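Side-chain contacts in tryptophan decarboxylase 1 (Oryza sativa subsp. japonica, PDB 6KHO), which catalyses the pyridoxal 5'-phosphate-dependent decarboxylation of L-tryptophan to tryptamine and of 5-hydroxy-L-tryptophan to serotonin: residues L141-L146 / G169-T174; L332-D337 / W390-T395; M179-V184 / T339-R344; G173-A178 / S323-P328. All coordinates share one frame; numbering follows the deposited sequence.

Contact 1: residues L141-L146 / G169-T174. With PLP (pyridoxal-5'-phosphate), chain C.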
loop_
_atom_site.group_PDB
_atom_site.type_symbol
_atom_site.label_atom_id
_atom_site.label_comp_id
_atom_site.label_asym_id
_atom_site.label_seq_id
_atom_site.Cartn_x
_atom_site.Cartn_y
_atom_site.Cartn_z
ATOM N N LEU A 141 2.583 -1.740 -19.211
ATOM C CA LEU A 141 2.188 -2.783 -20.153
ATOM C C LEU A 141 1.082 -3.663 -19.579
ATOM O O LEU A 141 0.118 -3.991 -20.281
ATOM C CB LEU A 141 3.411 -3.627 -20.536
ATOM C CG LEU A 141 3.204 -4.812 -21.481
ATOM C CD1 LEU A 141 2.884 -4.315 -22.865
ATOM C CD2 LEU A 141 4.458 -5.660 -21.528
ATOM N N ALA A 142 1.199 -4.056 -18.305
ATOM C CA ALA A 142 0.154 -4.869 -17.685
ATOM C C ALA A 142 -1.174 -4.121 -17.654
ATOM O O ALA A 142 -2.232 -4.702 -17.918
ATOM C CB ALA A 142 0.562 -5.283 -16.263
ATOM N N LEU A 143 -1.141 -2.831 -17.334
ATOM C CA LEU A 143 -2.376 -2.049 -17.340
ATOM C C LEU A 143 -2.995 -2.016 -18.730
ATOM O O LEU A 143 -4.217 -2.142 -18.884
ATOM C CB LEU A 143 -2.096 -0.632 -16.852
ATOM C CG LEU A 143 -1.876 -0.497 -15.347
ATOM C CD1 LEU A 143 -1.131 0.793 -15.041
ATOM C CD2 LEU A 143 -3.234 -0.565 -14.618
ATOM N N ASP A 144 -2.162 -1.827 -19.750
ATOM C CA ASP A 144 -2.646 -1.793 -21.124
ATOM C C ASP A 144 -3.252 -3.130 -21.537
ATOM O O ASP A 144 -4.317 -3.167 -22.163
ATOM C CB ASP A 144 -1.502 -1.409 -22.053
ATOM C CG ASP A 144 -1.992 -0.951 -23.399
ATOM O OD1 ASP A 144 -2.176 -1.804 -24.295
ATOM O OD2 ASP A 144 -2.224 0.260 -23.540
ATOM N N TRP A 145 -2.570 -4.240 -21.222
ATOM C CA TRP A 145 -3.118 -5.558 -21.527
ATOM C C TRP A 145 -4.476 -5.756 -20.867
ATOM O O TRP A 145 -5.410 -6.261 -21.495
ATOM C CB TRP A 145 -2.171 -6.663 -21.054
ATOM C CG TRP A 145 -0.972 -6.942 -21.905
ATOM C CD1 TRP A 145 -0.444 -6.166 -22.903
ATOM C CD2 TRP A 145 -0.126 -8.096 -21.803
ATOM N NE1 TRP A 145 0.680 -6.775 -23.426
ATOM C CE2 TRP A 145 0.889 -7.962 -22.769
ATOM C CE3 TRP A 145 -0.139 -9.233 -20.988
ATOM C CZ2 TRP A 145 1.888 -8.928 -22.939
ATOM C CZ3 TRP A 145 0.845 -10.189 -21.159
ATOM C CH2 TRP A 145 1.849 -10.028 -22.126
ATOM N N LEU A 146 -4.583 -5.419 -19.578
ATOM C CA LEU A 146 -5.862 -5.576 -18.876
ATOM C C LEU A 146 -6.942 -4.678 -19.479
ATOM O O LEU A 146 -8.107 -5.087 -19.612
ATOM C CB LEU A 146 -5.682 -5.263 -17.387
ATOM C CG LEU A 146 -6.963 -5.283 -16.536
ATOM C CD1 LEU A 146 -7.648 -6.661 -16.593
ATOM C CD2 LEU A 146 -6.633 -4.902 -15.090
ATOM N N GLY A 169 -3.035 4.830 -16.530
ATOM C CA GLY A 169 -3.433 4.064 -15.366
ATOM C C GLY A 169 -2.322 3.969 -14.348
ATOM O O GLY A 169 -1.188 4.389 -14.587
ATOM N N VAL A 170 -2.674 3.416 -13.188
ATOM C CA VAL A 170 -1.711 3.150 -12.130
ATOM C C VAL A 170 -2.224 1.971 -11.315
ATOM O O VAL A 170 -3.430 1.834 -11.092
ATOM C CB VAL A 170 -1.475 4.395 -11.240
ATOM C CG1 VAL A 170 -2.781 4.849 -10.562
ATOM C CG2 VAL A 170 -0.382 4.111 -10.187
ATOM N N ILE A 171 -1.308 1.116 -10.876
ATOM C CA ILE A 171 -1.646 0.060 -9.933
ATOM C C ILE A 171 -1.460 0.615 -8.527
ATOM O O ILE A 171 -0.372 1.083 -8.173
ATOM C CB ILE A 171 -0.782 -1.191 -10.149
ATOM C CG1 ILE A 171 -1.019 -1.769 -11.550
ATOM C CG2 ILE A 171 -1.083 -2.218 -9.065
ATOM C CD1 ILE A 171 -0.008 -2.914 -11.899
ATOM N N LEU A 172 -2.525 0.574 -7.738
ATOM C CA LEU A 172 -2.529 0.998 -6.347
ATOM C C LEU A 172 -2.809 -0.212 -5.459
ATOM O O LEU A 172 -3.146 -1.297 -5.938
ATOM C CB LEU A 172 -3.584 2.097 -6.112
ATOM C CG LEU A 172 -3.448 3.326 -7.016
ATOM C CD1 LEU A 172 -4.657 4.266 -6.914
ATOM C CD2 LEU A 172 -2.159 4.075 -6.698
ATOM N N GLY A 173 -2.676 -0.013 -4.146
ATOM C CA GLY A 173 -2.967 -1.092 -3.217
ATOM C C GLY A 173 -4.455 -1.364 -3.063
ATOM O O GLY A 173 -4.872 -2.520 -2.963
ATOM N N THR A 174 -5.284 -0.311 -3.058
ATOM C CA THR A 174 -6.669 -0.445 -2.624
ATOM C C THR A 174 -7.594 0.428 -3.459
ATOM O O THR A 174 -7.187 1.441 -4.033
ATOM C CB THR A 174 -6.865 -0.038 -1.143
ATOM O OG1 THR A 174 -6.458 1.329 -0.964
ATOM C CG2 THR A 174 -6.065 -0.946 -0.195
HETATM N N1 PLP C . -15.569 -1.453 -3.366
HETATM C C2 PLP C . -16.130 -2.649 -3.766
HETATM C C2A PLP C . -17.302 -2.692 -4.696
HETATM C C3 PLP C . -15.606 -3.844 -3.297
HETATM O O3 PLP C . -16.164 -5.028 -3.699
HETATM C C4 PLP C . -14.512 -3.841 -2.441
HETATM C C4A PLP C . -13.717 -5.100 -2.240
HETATM C C5 PLP C . -13.949 -2.639 -2.037
HETATM C C6 PLP C . -14.486 -1.441 -2.502
HETATM C C5A PLP C . -12.770 -2.694 -1.088
HETATM O O4P PLP C . -12.085 -1.470 -0.965
HETATM P P PLP C . -10.526 -1.428 -0.508
HETATM O O1P PLP C . -10.311 -2.266 0.723
HETATM O O2P PLP C . -10.183 0.021 -0.264
HETATM O O3P PLP C . -9.619 -1.992 -1.587
#
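The backbone O of Leu-143, the residue that reaches from helix 141-146 to Gly-169 and Ile-171, is hydrogen-bonded to Tyr-342 OH. Across the contact there is only van der Waals packing, methyl on peptide and methyl on side chain. With CG anti to the carbonyl carbon (chi1 -75°), the Leu-143 side chain is directed at the strand, and its two methyls divide the work. CD1 presses on the backbone, 3.5 Å from Gly-169 C and 3.6 Å from Val-170 N. CD2 meets the Ile-171 side chain at 4.0 Å from its CG1. The absence of a side chain at Gly-169 matters here, because a CB would lie only 3.4 Å from Leu-143 CD1. With an alanine in place of Leu-143, the Gly-169 peptide is likely to lose its cover and Ile-171 CG1 its neighbour on the helix. Further along, the strand leads to the cofactor, where Thr-174 CB is 3.4 Å from PLP O3P. The N-H of Ile-171 bonds to Glu-139 OE2, a second tie to helix 133-149. This helix packs on strand 168-172, the outermost strand of the mixed sheet within this chain. The segment axes cross at 106° and approach to 8.5 Å, and Leu-143 also touches Cys-340 on the neighbouring strand 339-343.

Contact 2: residues L332-D337 / W390-T395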
loop_
_atom_site.group_PDB
_atom_site.type_symbol
_atom_site.label_atom_id
_atom_site.label_comp_id
_atom_site.label_asym_id
_atom_site.label_seq_id
_atom_site.Cartn_x
_atom_site.Cartn_y
_atom_site.Cartn_z
ATOM N N LEU A 332 -9.445 -11.830 -10.101
ATOM C CA LEU A 332 -8.590 -12.099 -11.260
ATOM C C LEU A 332 -7.284 -12.789 -10.855
ATOM O O LEU A 332 -6.217 -12.540 -11.434
ATOM C CB LEU A 332 -8.323 -10.819 -12.051
ATOM C CG LEU A 332 -8.066 -11.025 -13.546
ATOM C CD1 LEU A 332 -9.325 -11.551 -14.228
ATOM C CD2 LEU A 332 -7.571 -9.741 -14.214
ATOM N N MET A 333 -7.353 -13.666 -9.847
ATOM C CA MET A 333 -6.287 -14.630 -9.518
ATOM C C MET A 333 -4.941 -13.975 -9.226
ATOM O O MET A 333 -3.891 -14.585 -9.447
ATOM C CB MET A 333 -6.119 -15.663 -10.633
ATOM C CG MET A 333 -7.223 -16.714 -10.633
ATOM S SD MET A 333 -7.116 -17.798 -12.060
ATOM C CE MET A 333 -7.662 -16.701 -13.321
ATOM N N THR A 334 -4.953 -12.749 -8.721
ATOM C CA THR A 334 -3.740 -12.016 -8.379
ATOM C C THR A 334 -3.772 -11.718 -6.886
ATOM O O THR A 334 -4.684 -11.035 -6.416
ATOM C CB THR A 334 -3.658 -10.715 -9.185
ATOM O OG1 THR A 334 -3.701 -11.000 -10.597
ATOM C CG2 THR A 334 -2.384 -9.975 -8.869
ATOM N N CYS A 335 -2.795 -12.225 -6.133
ATOM C CA CYS A 335 -2.840 -12.054 -4.683
ATOM C C CYS A 335 -2.766 -10.571 -4.300
ATOM O O CYS A 335 -2.225 -9.736 -5.037
ATOM C CB CYS A 335 -1.690 -12.830 -4.014
ATOM S SG CYS A 335 0.004 -12.362 -4.569
ATOM N N LEU A 336 -3.311 -10.247 -3.122
ATOM C CA LEU A 336 -3.258 -8.872 -2.625
ATOM C C LEU A 336 -1.808 -8.398 -2.505
ATOM O O LEU A 336 -0.898 -9.199 -2.271
ATOM C CB LEU A 336 -3.955 -8.779 -1.261
ATOM C CG LEU A 336 -5.491 -8.697 -1.219
ATOM C CD1 LEU A 336 -6.165 -10.051 -1.441
ATOM C CD2 LEU A 336 -5.941 -8.089 0.108
ATOM N N ASP A 337 -1.572 -7.088 -2.685
ATOM C CA ASP A 337 -2.560 -6.082 -3.121
ATOM C C ASP A 337 -2.405 -5.789 -4.613
ATOM O O ASP A 337 -1.282 -5.791 -5.140
ATOM C CB ASP A 337 -2.400 -4.750 -2.364
ATOM C CG ASP A 337 -2.024 -4.928 -0.900
ATOM O OD1 ASP A 337 -2.760 -5.630 -0.178
ATOM O OD2 ASP A 337 -0.992 -4.360 -0.469
ATOM N N TRP A 390 1.292 -9.084 -14.812
ATOM C CA TRP A 390 1.757 -9.539 -16.124
ATOM C C TRP A 390 1.951 -11.056 -16.146
ATOM O O TRP A 390 1.572 -11.727 -17.113
ATOM C CB TRP A 390 3.056 -8.820 -16.493
ATOM C CG TRP A 390 3.775 -9.431 -17.662
ATOM C CD1 TRP A 390 3.445 -9.314 -18.983
ATOM C CD2 TRP A 390 4.939 -10.273 -17.609
ATOM N NE1 TRP A 390 4.328 -10.039 -19.756
ATOM C CE2 TRP A 390 5.252 -10.638 -18.938
ATOM C CE3 TRP A 390 5.733 -10.769 -16.566
ATOM C CZ2 TRP A 390 6.345 -11.452 -19.257
ATOM C CZ3 TRP A 390 6.833 -11.575 -16.885
ATOM C CH2 TRP A 390 7.122 -11.909 -18.224
ATOM N N MET A 391 2.514 -11.620 -15.079
ATOM C CA MET A 391 2.760 -13.063 -15.067
ATOM C C MET A 391 1.462 -13.861 -15.142
ATOM O O MET A 391 1.418 -14.933 -15.758
ATOM C CB MET A 391 3.539 -13.441 -13.821
ATOM C CG MET A 391 5.019 -13.157 -13.945
ATOM S SD MET A 391 5.942 -14.178 -12.783
ATOM C CE MET A 391 7.612 -13.771 -13.288
ATOM N N VAL A 392 0.403 -13.366 -14.503
ATOM C CA VAL A 392 -0.889 -14.045 -14.568
ATOM C C VAL A 392 -1.412 -14.049 -16.003
ATOM O O VAL A 392 -1.807 -15.096 -16.536
ATOM C CB VAL A 392 -1.889 -13.381 -13.599
ATOM C CG1 VAL A 392 -3.322 -13.779 -13.945
ATOM C CG2 VAL A 392 -1.550 -13.755 -12.162
ATOM N N MET A 393 -1.424 -12.879 -16.648
ATOM C CA MET A 393 -1.917 -12.796 -18.021
ATOM C C MET A 393 -1.000 -13.534 -18.994
ATOM O O MET A 393 -1.481 -14.226 -19.901
ATOM C CB MET A 393 -2.065 -11.333 -18.450
ATOM C CG MET A 393 -3.299 -10.627 -17.883
ATOM S SD MET A 393 -3.426 -8.874 -18.340
ATOM C CE MET A 393 -1.963 -8.182 -17.552
ATOM N N ARG A 394 0.322 -13.398 -18.824
ATOM C CA ARG A 394 1.265 -14.017 -19.757
ATOM C C ARG A 394 1.234 -15.540 -19.663
ATOM O O ARG A 394 1.360 -16.230 -20.679
ATOM C CB ARG A 394 2.689 -13.504 -19.503
ATOM C CG ARG A 394 3.780 -14.105 -20.433
ATOM C CD ARG A 394 3.424 -13.784 -21.884
ATOM N NE ARG A 394 4.459 -14.102 -22.872
ATOM C CZ ARG A 394 4.303 -15.005 -23.830
ATOM N NH1 ARG A 394 3.179 -15.699 -23.892
ATOM N NH2 ARG A 394 5.272 -15.227 -24.712
ATOM N N THR A 395 1.075 -16.089 -18.459
ATOM C CA THR A 395 1.148 -17.541 -18.316
ATOM C C THR A 395 -0.181 -18.207 -18.676
ATOM O O THR A 395 -0.198 -19.219 -19.386
ATOM C CB THR A 395 1.576 -17.913 -16.887
ATOM O OG1 THR A 395 2.777 -17.207 -16.541
ATOM C CG2 THR A 395 1.839 -19.427 -16.761
#
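Leu-332 meets helix 390-395 through its carbonyl, whose O is 4.0 Å from Val-392 CG1. The same O accepts a hydrogen bond of 3.1 Å from Thr-334 OG1, with the donor well above the carbonyl plane (44° out of it). Met-333 follows. Its O is 3.7 Å from Val-392 CG2 and is also hydrogen-bonded to Ser-109 OG. At Thr-334, OG1 lies beside the backbone N (chi1 -57°), turned back to Leu-332. There it also packs on Val-392 CG2, at 3.8 Å. Without the hydroxyl, as in a valine at Thr-334, Leu-332 O would probably be left without this donor. Beyond this point the loop leaves Val-392. Cys-335 O and Asp-337 O are both held by Lys-388 NZ, one turn back on the same helix, and the peptide before Asp-337 is cis. The loop follows helix 328-331, which carries the cofactor-attachment residue Lys-330, and leads into strand 339-343; helix 386-420 packs against it. One branched side chain thus receives three polar oxygens of the loop. Leu-332 O and Thr-334 OG1 bond to each other and Met-333 O to Ser-109 OG; the valine gives only methyl contact. The touch between the segments therefore depends on shape and van der Waals packing.

Contact 3: residues M179-V184 / T339-R344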
loop_
_atom_site.group_PDB
_atom_site.type_symbol
_atom_site.label_atom_id
_atom_site.label_comp_id
_atom_site.label_asym_id
_atom_site.label_seq_id
_atom_site.Cartn_x
_atom_site.Cartn_y
_atom_site.Cartn_z
ATOM N N MET A 179 -10.099 5.879 -4.925
ATOM C CA MET A 179 -11.135 6.862 -4.649
ATOM C C MET A 179 -10.527 8.153 -4.139
ATOM O O MET A 179 -10.936 9.244 -4.551
ATOM C CB MET A 179 -12.126 6.306 -3.629
ATOM C CG MET A 179 -13.071 5.290 -4.208
ATOM S SD MET A 179 -13.934 4.392 -2.906
ATOM C CE MET A 179 -15.066 3.412 -3.892
ATOM N N LEU A 180 -9.550 8.051 -3.243
ATOM C CA LEU A 180 -8.997 9.248 -2.612
ATOM C C LEU A 180 -8.308 10.145 -3.638
ATOM O O LEU A 180 -8.488 11.369 -3.632
ATOM C CB LEU A 180 -8.021 8.858 -1.506
ATOM C CG LEU A 180 -7.196 9.977 -0.857
ATOM C CD1 LEU A 180 -8.102 11.082 -0.286
ATOM C CD2 LEU A 180 -6.319 9.427 0.244
ATOM N N VAL A 181 -7.504 9.557 -4.525
ATOM C CA VAL A 181 -6.744 10.416 -5.426
ATOM C C VAL A 181 -7.670 11.048 -6.468
ATOM O O VAL A 181 -7.456 12.196 -6.872
ATOM C CB VAL A 181 -5.563 9.650 -6.065
ATOM C CG1 VAL A 181 -4.600 9.117 -4.985
ATOM C CG2 VAL A 181 -6.027 8.514 -6.986
ATOM N N THR A 182 -8.711 10.341 -6.912
ATOM C CA THR A 182 -9.629 10.974 -7.859
ATOM C C THR A 182 -10.523 12.000 -7.171
ATOM O O THR A 182 -10.885 13.009 -7.787
ATOM C CB THR A 182 -10.488 9.941 -8.596
ATOM O OG1 THR A 182 -11.227 9.130 -7.663
ATOM C CG2 THR A 182 -9.615 9.062 -9.491
ATOM N N LEU A 183 -10.901 11.758 -5.911
ATOM C CA LEU A 183 -11.617 12.781 -5.151
ATOM C C LEU A 183 -10.773 14.036 -4.993
ATOM O O LEU A 183 -11.299 15.155 -5.047
ATOM C CB LEU A 183 -12.015 12.258 -3.771
ATOM C CG LEU A 183 -13.264 11.398 -3.687
ATOM C CD1 LEU A 183 -13.196 10.539 -2.424
ATOM C CD2 LEU A 183 -14.490 12.311 -3.668
ATOM N N VAL A 184 -9.468 13.872 -4.776
ATOM C CA VAL A 184 -8.606 15.033 -4.605
ATOM C C VAL A 184 -8.500 15.807 -5.913
ATOM O O VAL A 184 -8.569 17.040 -5.924
ATOM C CB VAL A 184 -7.230 14.608 -4.072
ATOM C CG1 VAL A 184 -6.205 15.721 -4.297
ATOM C CG2 VAL A 184 -7.336 14.289 -2.579
ATOM N N THR A 339 -4.893 -3.188 -7.139
ATOM C CA THR A 339 -6.061 -2.467 -7.645
ATOM C C THR A 339 -5.609 -1.599 -8.803
ATOM O O THR A 339 -4.607 -0.889 -8.685
ATOM C CB THR A 339 -6.706 -1.591 -6.563
ATOM O OG1 THR A 339 -7.096 -2.410 -5.459
ATOM C CG2 THR A 339 -7.950 -0.861 -7.116
ATOM N N CYS A 340 -6.337 -1.655 -9.915
ATOM C CA CYS A 340 -5.979 -0.921 -11.121
ATOM C C CYS A 340 -6.906 0.277 -11.277
ATOM O O CYS A 340 -8.126 0.114 -11.267
ATOM C CB CYS A 340 -6.066 -1.834 -12.346
ATOM S SG CYS A 340 -4.854 -3.193 -12.224
ATOM N N LEU A 341 -6.325 1.468 -11.419
ATOM C CA LEU A 341 -7.076 2.696 -11.653
ATOM C C LEU A 341 -6.771 3.214 -13.049
ATOM O O LEU A 341 -5.599 3.344 -13.410
ATOM C CB LEU A 341 -6.706 3.767 -10.621
ATOM C CG LEU A 341 -7.143 5.195 -10.969
ATOM C CD1 LEU A 341 -8.682 5.294 -10.956
ATOM C CD2 LEU A 341 -6.519 6.186 -10.002
ATOM N N TYR A 342 -7.814 3.532 -13.816
ATOM C CA TYR A 342 -7.686 4.111 -15.151
ATOM C C TYR A 342 -8.359 5.475 -15.166
ATOM O O TYR A 342 -9.436 5.639 -14.589
ATOM C CB TYR A 342 -8.337 3.222 -16.222
ATOM C CG TYR A 342 -7.683 1.864 -16.370
ATOM C CD1 TYR A 342 -8.102 0.786 -15.599
ATOM C CD2 TYR A 342 -6.636 1.666 -17.272
ATOM C CE1 TYR A 342 -7.504 -0.468 -15.731
ATOM C CE2 TYR A 342 -6.032 0.413 -17.419
ATOM C CZ TYR A 342 -6.473 -0.646 -16.648
ATOM O OH TYR A 342 -5.878 -1.882 -16.774
ATOM N N VAL A 343 -7.723 6.456 -15.817
ATOM C CA VAL A 343 -8.273 7.805 -15.914
ATOM C C VAL A 343 -8.187 8.273 -17.360
ATOM O O VAL A 343 -7.276 7.890 -18.100
ATOM C CB VAL A 343 -7.553 8.802 -14.970
ATOM C CG1 VAL A 343 -7.632 8.323 -13.507
ATOM C CG2 VAL A 343 -6.110 8.996 -15.376
ATOM N N ARG A 344 -9.137 9.125 -17.764
ATOM C CA ARG A 344 -9.089 9.644 -19.123
ATOM C C ARG A 344 -8.101 10.792 -19.283
ATOM O O ARG A 344 -7.659 11.054 -20.409
ATOM C CB ARG A 344 -10.485 10.067 -19.575
ATOM C CG ARG A 344 -11.245 8.883 -20.183
ATOM C CD ARG A 344 -12.686 9.223 -20.470
ATOM N NE ARG A 344 -12.796 10.417 -21.289
ATOM C CZ ARG A 344 -13.823 11.256 -21.244
ATOM N NH1 ARG A 344 -14.824 11.037 -20.400
ATOM N NH2 ARG A 344 -13.842 12.318 -22.034
#
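The Leu-341 side chain stretches toward helix 179-184 with CG anti to the backbone N (chi1 165°), and its terminal fork spans two successive helix residues. CD2 takes Val-181 and CD1 takes Thr-182. At Val-181, CG2 sits between the backbone N and the carbonyl carbon, and this branch touches Leu-341 CD2 at 3.8 Å. The two side chains lie alongside, running opposite ways. Thr-182 holds OG1 in the corresponding place (chi1 57°), which puts its methyl beside the backbone N. That methyl, CG2, meets Leu-341 CD1 tip to tip at 4.1 Å. The hydroxyl has other partners: Thr-182 OG1 is hydrogen-bonded to Tyr-265 OH and to Ala-178 O. On the strand's other face, Cys-340 and Tyr-342 pack on helix 133-149, so strand 339-343 is layered between two helices. Leu-180, one residue before Val-181, packs on Leu-180 of the second subunit. What joins this helix to this strand is three buried methyl-bearing side chains. The threonine gives them only its methyl, while its polar end bonds to other residues. Such packing is not directional and depends on close fit.

Contact 4: residues G173-A178 / S323-P328. With PLP (pyridoxal-5'-phosphate), chain C.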
loop_
_atom_site.group_PDB
_atom_site.type_symbol
_atom_site.label_atom_id
_atom_site.label_comp_id
_atom_site.label_asym_id
_atom_site.label_seq_id
_atom_site.Cartn_x
_atom_site.Cartn_y
_atom_site.Cartn_z
ATOM N N GLY A 173 -2.676 -0.013 -4.146
ATOM C CA GLY A 173 -2.967 -1.092 -3.217
ATOM C C GLY A 173 -4.455 -1.364 -3.063
ATOM O O GLY A 173 -4.872 -2.520 -2.963
ATOM N N THR A 174 -5.284 -0.311 -3.058
ATOM C CA THR A 174 -6.669 -0.445 -2.624
ATOM C C THR A 174 -7.594 0.428 -3.459
ATOM O O THR A 174 -7.187 1.441 -4.033
ATOM C CB THR A 174 -6.865 -0.038 -1.143
ATOM O OG1 THR A 174 -6.458 1.329 -0.964
ATOM C CG2 THR A 174 -6.065 -0.946 -0.195
ATOM N N THR A 175 -8.873 0.050 -3.461
ATOM C CA THR A 175 -9.893 0.921 -4.039
ATOM C C THR A 175 -9.976 2.243 -3.280
ATOM O O THR A 175 -10.205 3.299 -3.883
ATOM C CB THR A 175 -11.243 0.196 -4.059
ATOM O OG1 THR A 175 -11.166 -0.898 -4.980
ATOM C CG2 THR A 175 -12.374 1.127 -4.512
ATOM N N SER A 176 -9.749 2.218 -1.961
ATOM C CA SER A 176 -9.813 3.457 -1.193
ATOM C C SER A 176 -8.818 4.493 -1.710
ATOM O O SER A 176 -9.167 5.671 -1.839
ATOM C CB SER A 176 -9.566 3.187 0.292
ATOM O OG SER A 176 -10.518 2.267 0.800
ATOM N N GLU A 177 -7.572 4.080 -1.997
ATOM C CA GLU A 177 -6.604 5.029 -2.542
ATOM C C GLU A 177 -7.028 5.527 -3.919
ATOM O O GLU A 177 -6.809 6.695 -4.255
ATOM C CB GLU A 177 -5.198 4.414 -2.619
ATOM C CG GLU A 177 -4.125 5.497 -2.938
ATOM C CD GLU A 177 -2.704 4.974 -2.889
ATOM O OE1 GLU A 177 -2.522 3.775 -2.569
ATOM O OE2 GLU A 177 -1.769 5.763 -3.168
ATOM N N ALA A 178 -7.602 4.649 -4.744
ATOM C CA ALA A 178 -8.086 5.079 -6.047
ATOM C C ALA A 178 -9.217 6.095 -5.900
ATOM O O ALA A 178 -9.286 7.081 -6.651
ATOM C CB ALA A 178 -8.540 3.859 -6.854
ATOM N N SER A 323 -12.988 8.203 -14.568
ATOM C CA SER A 323 -12.063 7.239 -13.986
ATOM C C SER A 323 -12.827 5.972 -13.632
ATOM O O SER A 323 -14.041 5.997 -13.420
ATOM C CB SER A 323 -11.371 7.819 -12.757
ATOM O OG SER A 323 -12.322 8.223 -11.794
ATOM N N ILE A 324 -12.094 4.862 -13.574
ATOM C CA ILE A 324 -12.673 3.563 -13.242
ATOM C C ILE A 324 -11.579 2.740 -12.573
ATOM O O ILE A 324 -10.413 2.802 -12.971
ATOM C CB ILE A 324 -13.245 2.846 -14.490
ATOM C CG1 ILE A 324 -13.742 1.435 -14.136
ATOM C CG2 ILE A 324 -12.212 2.752 -15.588
ATOM C CD1 ILE A 324 -14.686 0.821 -15.183
ATOM N N SER A 325 -11.948 2.007 -11.526
ATOM C CA SER A 325 -11.017 1.127 -10.839
ATOM C C SER A 325 -11.633 -0.255 -10.692
ATOM O O SER A 325 -12.857 -0.404 -10.606
ATOM C CB SER A 325 -10.621 1.675 -9.457
ATOM O OG SER A 325 -11.761 1.912 -8.634
ATOM N N MET A 326 -10.762 -1.265 -10.678
ATOM C CA MET A 326 -11.150 -2.624 -10.351
ATOM C C MET A 326 -9.944 -3.318 -9.733
ATOM O O MET A 326 -8.800 -2.871 -9.883
ATOM C CB MET A 326 -11.655 -3.390 -11.581
ATOM C CG MET A 326 -10.781 -3.239 -12.775
ATOM S SD MET A 326 -9.627 -4.606 -12.895
ATOM C CE MET A 326 -10.643 -5.647 -13.924
ATOM N N SER A 327 -10.208 -4.404 -9.016
ATOM C CA SER A 327 -9.170 -5.079 -8.240
ATOM C C SER A 327 -8.946 -6.486 -8.762
ATOM O O SER A 327 -9.771 -7.384 -8.513
ATOM C CB SER A 327 -9.535 -5.109 -6.758
ATOM O OG SER A 327 -9.494 -3.798 -6.221
ATOM N N PRO A 328 -7.866 -6.729 -9.492
ATOM C CA PRO A 328 -7.482 -8.112 -9.785
ATOM C C PRO A 328 -7.325 -8.938 -8.523
ATOM O O PRO A 328 -7.514 -10.154 -8.575
ATOM C CB PRO A 328 -6.150 -7.962 -10.535
ATOM C CG PRO A 328 -6.249 -6.603 -11.172
ATOM C CD PRO A 328 -6.986 -5.751 -10.163
HETATM N N1 PLP C . -15.569 -1.453 -3.366
HETATM C C2 PLP C . -16.130 -2.649 -3.766
HETATM C C2A PLP C . -17.302 -2.692 -4.696
HETATM C C3 PLP C . -15.606 -3.844 -3.297
HETATM O O3 PLP C . -16.164 -5.028 -3.699
HETATM C C4 PLP C . -14.512 -3.841 -2.441
HETATM C C4A PLP C . -13.717 -5.100 -2.240
HETATM C C5 PLP C . -13.949 -2.639 -2.037
HETATM C C6 PLP C . -14.486 -1.441 -2.502
HETATM C C5A PLP C . -12.770 -2.694 -1.088
HETATM O O4P PLP C . -12.085 -1.470 -0.965
HETATM P P PLP C . -10.526 -1.428 -0.508
HETATM O O1P PLP C . -10.311 -2.266 0.723
HETATM O O2P PLP C . -10.183 0.021 -0.264
HETATM O O3P PLP C . -9.619 -1.992 -1.587
HETATM O O HOH W 1 -12.360 -0.485 -7.461
HETATM O O HOH W 2 -10.493 -3.305 -3.787
#
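Ala-178 and Ser-325 form the directly packed, apolar part of this contact, with their CB atoms 4.0 Å apart. Toward the cofactor the contact becomes polar and is bridged by water. Thr-175 OG1 and Ser-327 OG are 3.6 Å apart and share a water, which also donates to PLP O3P at 2.7 Å. A second water lies 2.8 Å from Thr-175 OG1 and 2.7 Å from Ser-325 OG. Thr-175 OG1, set beside its backbone N (chi1 -67°), thus serves both waters. The serines have protein partners as well, His-296 NE2 for Ser-325 OG and Thr-339 OG1 for Ser-327 OG. The phosphate itself is gripped by backbone. Thr-175 N bonds to PLP O3P at 2.9 Å and Ser-176 N to PLP O2P at 2.8 Å. Thr-174 is the N-cap: its OG1 accepts from Glu-177 N at 3.1 Å in a fairly straight bond (163°). Gly-381 N of the second subunit is also hydrogen-bonded to PLP. The N-terminal end of a helix would probably favour the phosphate charge. This phosphate cradle at a helix N-terminus, completed across the dimer interface, is characteristic of fold-type I PLP enzymes, to which group II decarboxylases belong.

Overall arrangement
All four contacts lie within the PLP-dependent decarboxylase domain. Contacts 1, 3 and 4 lie along one edge of its mixed sheet, where strands 168-172, 339-343 and 323-326 are neighbours. The centres of contacts 3 and 4 are about 7 Å apart, and both use helix 175-194. Contact 1 lies about 9 Å from contact 4, centre to centre, and shares Gly-173 and Thr-174 with it. Helix 133-149 is on the other face of the sheet. The centre of contact 2 is about 11 Å from that of contact 1 and about 21 Å from that of contact 3. Along the chain contact 1 closes first, contact 3 interleaves with both 4 and 2, and contact 2 closes last. Together they connect the sheet, the cofactor phosphate site and the dimer interface.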